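Local coordinates for CdiI immunity protein (Yersinia kristensenii ATCC 33638, PDB 5E3E), which binds the CdiA-CT toxin, a nuclease of the RNase A superfamily, and probably neutralises it to protect the cell that makes it, at residues A[5-17]-A[39-52]. Residues are numbered along the deposited sequence; the frame is centred on the assembly and turned at random.
Sequences EKYPYLSYLLRCY and TETAEERLQMKAEI
Glu40 OE2 takes hydrogen bonds from two tyrosine hydroxyls of helix 8-17, Tyr12 OH at 2.5 Å and Tyr17 OH at 2.7 Å, in an all-helical immunity protein whose helices 8-17 and 42-52 cross at -105°. The Tyr12 hydroxyl comes from above the carboxylate plane, whereas Tyr17 uses the anti side, close to that plane. Glutamate, its chain bent at chi2, suits this place between two tyrosines whose hydroxyls meet at OE2, which lies near the plane of each ring. Gly62 N of the toxin chain also donates to Glu40 OE2, and Tyr63 N of that chain to Tyr12 OH, so the cluster belongs to the toxin interface; three donors on one oxygen would probably stabilise the carboxylate.

At the N-terminal end of helix 8-17, the Glu51 side chain, extended beyond CG, reaches the first turn. Its OE1 accepts from Leu10 N at 2.8 Å (N-H...O 167°) and its OE2 from Tyr9 N at 3.1 Å, supplying acceptors that the first turn of a helix lacks, while the positive helix end probably favours the acid's charge.

Beside these polar sites, the selenium of selenomethionine Met48, on a chain bent at chi2 and chi3, meets CD2 of both Leu10 and Leu13; Leu10 CD2 also touches Ile52 CG1. Gln47 CB sits over one face of the Tyr9 ring in a CH-pi contact, 3.5 Å from the centroid. A water joins Tyr9 O to Glu44 OE1, donating to each at 2.8 Å.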
loop_
_atom_site.group_PDB
_atom_site.type_symbol
_atom_site.label_atom_id
_atom_site.label_comp_id
_atom_site.label_asym_id
_atom_site.label_seq_id
_atom_site.Cartn_x
_atom_site.Cartn_y
_atom_site.Cartn_z
ATOM N N GLU A 5 2.592 10.223 -9.642
ATOM C CA GLU A 5 2.201 11.588 -10.052
ATOM C C GLU A 5 1.186 11.498 -11.165
ATOM O O GLU A 5 0.287 12.334 -11.234
ATOM C CB GLU A 5 3.410 12.418 -10.538
ATOM C CG GLU A 5 4.465 12.657 -9.456
ATOM C CD GLU A 5 5.638 13.485 -9.930
ATOM O OE1 GLU A 5 5.873 13.578 -11.161
ATOM O OE2 GLU A 5 6.341 14.034 -9.050
ATOM N N LYS A 6 1.320 10.521 -12.061
ATOM C CA LYS A 6 0.401 10.363 -13.207
ATOM C C LYS A 6 -0.657 9.268 -13.073
ATOM O O LYS A 6 -1.716 9.373 -13.705
ATOM C CB LYS A 6 1.190 10.143 -14.486
ATOM C CG LYS A 6 2.207 11.249 -14.765
ATOM C CD LYS A 6 1.637 12.662 -14.803
ATOM C CE LYS A 6 2.725 13.693 -15.121
ATOM N NZ LYS A 6 2.170 15.059 -15.183
ATOM N N TYR A 7 -0.376 8.270 -12.207
ATOM C CA TYR A 7 -1.331 7.249 -11.841
ATOM C C TYR A 7 -1.728 7.299 -10.353
ATOM O O TYR A 7 -1.672 6.290 -9.642
ATOM C CB TYR A 7 -0.814 5.850 -12.220
ATOM C CG TYR A 7 -0.711 5.638 -13.714
ATOM C CD1 TYR A 7 0.392 6.121 -14.432
ATOM C CD2 TYR A 7 -1.696 4.967 -14.411
ATOM C CE1 TYR A 7 0.489 5.895 -15.796
ATOM C CE2 TYR A 7 -1.614 4.745 -15.797
ATOM C CZ TYR A 7 -0.525 5.253 -16.479
ATOM O OH TYR A 7 -0.453 4.992 -17.845
ATOM N N PRO A 8 -2.242 8.441 -9.900
ATOM C CA PRO A 8 -2.497 8.503 -8.463
ATOM C C PRO A 8 -3.661 7.621 -8.004
ATOM O O PRO A 8 -3.692 7.235 -6.848
ATOM C CB PRO A 8 -2.801 9.988 -8.226
ATOM C CG PRO A 8 -3.353 10.461 -9.519
ATOM C CD PRO A 8 -2.544 9.716 -10.559
ATOM N N TYR A 9 -4.644 7.375 -8.862
ATOM C CA TYR A 9 -5.848 6.652 -8.429
ATOM C C TYR A 9 -5.575 5.163 -8.202
ATOM O O TYR A 9 -5.997 4.582 -7.212
ATOM C CB TYR A 9 -7.057 6.918 -9.367
ATOM C CG TYR A 9 -7.455 8.355 -9.307
ATOM C CD1 TYR A 9 -8.269 8.807 -8.287
ATOM C CD2 TYR A 9 -6.883 9.312 -10.156
ATOM C CE1 TYR A 9 -8.574 10.142 -8.151
ATOM C CE2 TYR A 9 -7.182 10.673 -10.015
ATOM C CZ TYR A 9 -8.019 11.068 -8.985
ATOM O OH TYR A 9 -8.350 12.400 -8.780
ATOM N N LEU A 10 -4.859 4.561 -9.119
ATOM C CA LEU A 10 -4.382 3.191 -8.939
ATOM C C LEU A 10 -3.328 3.104 -7.863
ATOM O O LEU A 10 -3.309 2.142 -7.102
ATOM C CB LEU A 10 -3.832 2.607 -10.238
ATOM C CG LEU A 10 -4.800 1.815 -11.064
ATOM C CD1 LEU A 10 -4.097 1.390 -12.347
ATOM C CD2 LEU A 10 -5.329 0.591 -10.291
ATOM N N SER A 11 -2.455 4.100 -7.766
ATOM C CA SER A 11 -1.461 4.095 -6.673
ATOM C C SER A 11 -2.183 4.088 -5.308
ATOM O O SER A 11 -1.772 3.400 -4.404
ATOM C CB SER A 11 -0.522 5.271 -6.757
ATOM O OG SER A 11 0.212 5.176 -7.964
ATOM N N TYR A 12 -3.274 4.856 -5.192
ATOM C CA TYR A 12 -4.041 4.928 -3.958
ATOM C C TYR A 12 -4.669 3.571 -3.613
ATOM O O TYR A 12 -4.484 3.096 -2.487
ATOM C CB TYR A 12 -5.123 6.004 -4.055
ATOM C CG TYR A 12 -6.005 6.105 -2.842
ATOM C CD1 TYR A 12 -5.503 6.567 -1.628
ATOM C CD2 TYR A 12 -7.309 5.713 -2.894
ATOM C CE1 TYR A 12 -6.307 6.663 -0.501
ATOM C CE2 TYR A 12 -8.115 5.780 -1.774
ATOM C CZ TYR A 12 -7.632 6.272 -0.579
ATOM O OH TYR A 12 -8.463 6.367 0.552
ATOM N N LEU A 13 -5.392 2.953 -4.563
ATOM C CA LEU A 13 -5.898 1.603 -4.349
ATOM C C LEU A 13 -4.788 0.633 -3.924
ATOM O O LEU A 13 -4.942 -0.115 -2.983
ATOM C CB LEU A 13 -6.563 1.042 -5.595
ATOM C CG LEU A 13 -7.112 -0.378 -5.564
ATOM C CD1 LEU A 13 -8.267 -0.484 -4.542
ATOM C CD2 LEU A 13 -7.575 -0.757 -6.965
ATOM N N LEU A 14 -3.689 0.631 -4.656
ATOM C CA LEU A 14 -2.701 -0.413 -4.529
ATOM C C LEU A 14 -1.791 -0.215 -3.318
ATOM O O LEU A 14 -1.296 -1.201 -2.773
ATOM C CB LEU A 14 -1.886 -0.552 -5.825
ATOM C CG LEU A 14 -2.688 -1.032 -7.042
ATOM C CD1 LEU A 14 -1.835 -1.199 -8.292
ATOM C CD2 LEU A 14 -3.490 -2.282 -6.770
ATOM N N ARG A 15 -1.648 1.023 -2.868
ATOM C CA ARG A 15 -0.803 1.319 -1.728
ATOM C C ARG A 15 -1.545 1.494 -0.431
ATOM O O ARG A 15 -0.997 1.136 0.612
ATOM C CB ARG A 15 0.080 2.516 -1.973
ATOM C CG ARG A 15 0.986 2.340 -3.149
ATOM C CD ARG A 15 1.836 3.571 -3.351
ATOM N NE ARG A 15 2.719 3.478 -4.521
ATOM C CZ ARG A 15 3.636 4.399 -4.845
ATOM N NH1 ARG A 15 3.813 5.504 -4.112
ATOM N NH2 ARG A 15 4.361 4.246 -5.939
ATOM N N CYS A 16 -2.753 2.042 -0.452
ATOM C CA CYS A 16 -3.470 2.293 0.784
ATOM C C CYS A 16 -4.405 1.135 1.110
ATOM O O CYS A 16 -4.645 0.867 2.298
ATOM C CB CYS A 16 -4.238 3.605 0.758
ATOM S SG CYS A 16 -3.167 5.058 0.831
ATOM N N TYR A 17 -5.031 0.534 0.089
ATOM C CA TYR A 17 -5.929 -0.571 0.327
ATOM C C TYR A 17 -5.157 -1.871 0.265
ATOM O O TYR A 17 -5.222 -2.633 1.230
ATOM C CB TYR A 17 -7.137 -0.569 -0.635
ATOM C CG TYR A 17 -8.192 0.413 -0.167
ATOM C CD1 TYR A 17 -8.095 1.767 -0.446
ATOM C CD2 TYR A 17 -9.276 -0.037 0.626
ATOM C CE1 TYR A 17 -9.035 2.654 0.038
ATOM C CE2 TYR A 17 -10.234 0.829 1.074
ATOM C CZ TYR A 17 -10.117 2.173 0.783
ATOM O OH TYR A 17 -11.069 3.043 1.264
ATOM N N THR A 39 -16.201 2.849 0.781
ATOM C CA THR A 39 -15.604 3.966 1.485
ATOM C C THR A 39 -15.407 5.185 0.587
ATOM O O THR A 39 -15.701 6.326 1.007
ATOM C CB THR A 39 -14.239 3.533 2.090
ATOM O OG1 THR A 39 -14.441 2.434 2.983
ATOM C CG2 THR A 39 -13.603 4.677 2.860
ATOM N N GLU A 40 -14.953 4.959 -0.650
ATOM C CA GLU A 40 -14.539 6.043 -1.527
ATOM C C GLU A 40 -15.697 6.524 -2.403
ATOM O O GLU A 40 -16.729 5.840 -2.536
ATOM C CB GLU A 40 -13.362 5.629 -2.395
ATOM C CG GLU A 40 -12.165 5.050 -1.628
ATOM C CD GLU A 40 -11.549 5.995 -0.598
ATOM O OE1 GLU A 40 -11.681 7.220 -0.760
ATOM O OE2 GLU A 40 -10.829 5.546 0.337
ATOM N N THR A 41 -15.563 7.723 -2.957
ATOM C CA THR A 41 -16.655 8.306 -3.749
ATOM C C THR A 41 -16.754 7.640 -5.109
ATOM O O THR A 41 -15.812 6.963 -5.563
ATOM C CB THR A 41 -16.423 9.793 -3.979
ATOM O OG1 THR A 41 -15.262 9.972 -4.795
ATOM C CG2 THR A 41 -16.228 10.502 -2.641
ATOM N N ALA A 42 -17.879 7.856 -5.771
ATOM C CA ALA A 42 -18.051 7.370 -7.139
ATOM C C ALA A 42 -16.989 8.018 -8.052
ATOM O O ALA A 42 -16.442 7.347 -8.941
ATOM C CB ALA A 42 -19.459 7.705 -7.650
ATOM N N GLU A 43 -16.660 9.286 -7.811
ATOM C CA GLU A 43 -15.666 9.945 -8.643
ATOM C C GLU A 43 -14.303 9.275 -8.499
ATOM O O GLU A 43 -13.557 9.191 -9.468
ATOM C CB GLU A 43 -15.487 11.412 -8.288
ATOM C CG GLU A 43 -16.652 12.331 -8.635
ATOM C CD GLU A 43 -17.870 12.221 -7.730
ATOM O OE1 GLU A 43 -17.838 11.605 -6.634
ATOM O OE2 GLU A 43 -18.903 12.823 -8.135
ATOM N N GLU A 44 -13.945 8.899 -7.271
ATOM C CA GLU A 44 -12.683 8.252 -7.041
ATOM C C GLU A 44 -12.603 6.945 -7.831
ATOM O O GLU A 44 -11.606 6.689 -8.532
ATOM C CB GLU A 44 -12.452 8.026 -5.548
ATOM C CG GLU A 44 -11.134 7.378 -5.203
ATOM C CD GLU A 44 -9.958 8.339 -5.209
ATOM O OE1 GLU A 44 -8.804 7.854 -5.104
ATOM O OE2 GLU A 44 -10.137 9.577 -5.286
ATOM N N ARG A 45 -13.617 6.085 -7.723
ATOM C CA ARG A 45 -13.518 4.802 -8.416
ATOM C C ARG A 45 -13.598 4.935 -9.942
ATOM O O ARG A 45 -12.968 4.148 -10.629
ATOM C CB ARG A 45 -14.498 3.747 -7.888
ATOM C CG ARG A 45 -15.946 4.043 -8.078
ATOM C CD ARG A 45 -16.798 2.811 -7.729
ATOM N NE ARG A 45 -18.196 3.045 -8.078
ATOM C CZ ARG A 45 -19.098 3.535 -7.232
ATOM N NH1 ARG A 45 -18.745 3.826 -5.992
ATOM N NH2 ARG A 45 -20.367 3.731 -7.612
ATOM N N LEU A 46 -14.353 5.910 -10.461
ATOM C CA LEU A 46 -14.360 6.139 -11.909
ATOM C C LEU A 46 -13.003 6.612 -12.425
ATOM O O LEU A 46 -12.626 6.244 -13.535
ATOM C CB LEU A 46 -15.430 7.171 -12.326
ATOM C CG LEU A 46 -16.839 6.610 -12.158
ATOM C CD1 LEU A 46 -17.837 7.727 -12.413
ATOM C CD2 LEU A 46 -17.089 5.453 -13.116
ATOM N N GLN A 47 -12.263 7.390 -11.630
ATOM C CA GLN A 47 -10.930 7.832 -12.060
ATOM C C GLN A 47 -9.937 6.655 -11.962
ATOM O O GLN A 47 -9.028 6.546 -12.779
ATOM C CB GLN A 47 -10.477 9.022 -11.233
ATOM C CG GLN A 47 -11.292 10.286 -11.591
ATOM C CD GLN A 47 -10.929 11.507 -10.771
ATOM O OE1 GLN A 47 -10.262 12.426 -11.264
ATOM N NE2 GLN A 47 -11.364 11.522 -9.535
HETATM N N MSE A 48 -10.135 5.778 -10.973
HETATM C CA MSE A 48 -9.322 4.560 -10.856
HETATM C C MSE A 48 -9.593 3.666 -12.065
HETATM O O MSE A 48 -8.664 3.175 -12.697
HETATM C CB MSE A 48 -9.571 3.901 -9.481
HETATM C CG MSE A 48 -8.682 2.681 -9.182
HETATM SE SE MSE A 48 -9.385 1.067 -10.090
HETATM C CE MSE A 48 -10.971 0.817 -8.938
ATOM N N LYS A 49 -10.861 3.500 -12.431
ATOM C CA LYS A 49 -11.216 2.683 -13.585
ATOM C C LYS A 49 -10.591 3.270 -14.855
ATOM O O LYS A 49 -10.133 2.526 -15.718
ATOM C CB LYS A 49 -12.735 2.558 -13.705
ATOM C CG LYS A 49 -13.277 1.598 -12.644
ATOM C CD LYS A 49 -14.789 1.642 -12.469
ATOM C CE LYS A 49 -15.509 1.206 -13.689
ATOM N NZ LYS A 49 -16.966 1.446 -13.482
ATOM N N ALA A 50 -10.602 4.591 -14.985
ATOM C CA ALA A 50 -9.990 5.224 -16.185
ATOM C C ALA A 50 -8.519 4.863 -16.296
ATOM O O ALA A 50 -8.046 4.575 -17.394
ATOM C CB ALA A 50 -10.173 6.728 -16.175
ATOM N N GLU A 51 -7.806 4.851 -15.169
ATOM C CA GLU A 51 -6.389 4.425 -15.168
ATOM C C GLU A 51 -6.207 2.949 -15.556
ATOM O O GLU A 51 -5.323 2.618 -16.319
ATOM C CB GLU A 51 -5.721 4.704 -13.819
ATOM C CG GLU A 51 -5.558 6.178 -13.549
ATOM C CD GLU A 51 -4.736 6.484 -12.285
ATOM O OE1 GLU A 51 -4.199 5.549 -11.658
ATOM O OE2 GLU A 51 -4.660 7.678 -11.939
ATOM N N ILE A 52 -7.069 2.061 -15.055
ATOM C CA ILE A 52 -7.057 0.690 -15.528
ATOM C C ILE A 52 -7.181 0.654 -17.052
ATOM O O ILE A 52 -6.480 -0.107 -17.713
ATOM C CB ILE A 52 -8.166 -0.153 -14.882
ATOM C CG1 ILE A 52 -7.864 -0.332 -13.410
ATOM C CG2 ILE A 52 -8.343 -1.463 -15.668
ATOM C CD1 ILE A 52 -8.840 -1.231 -12.636
HETATM O O HOH W 1 -8.492 5.333 -6.254
#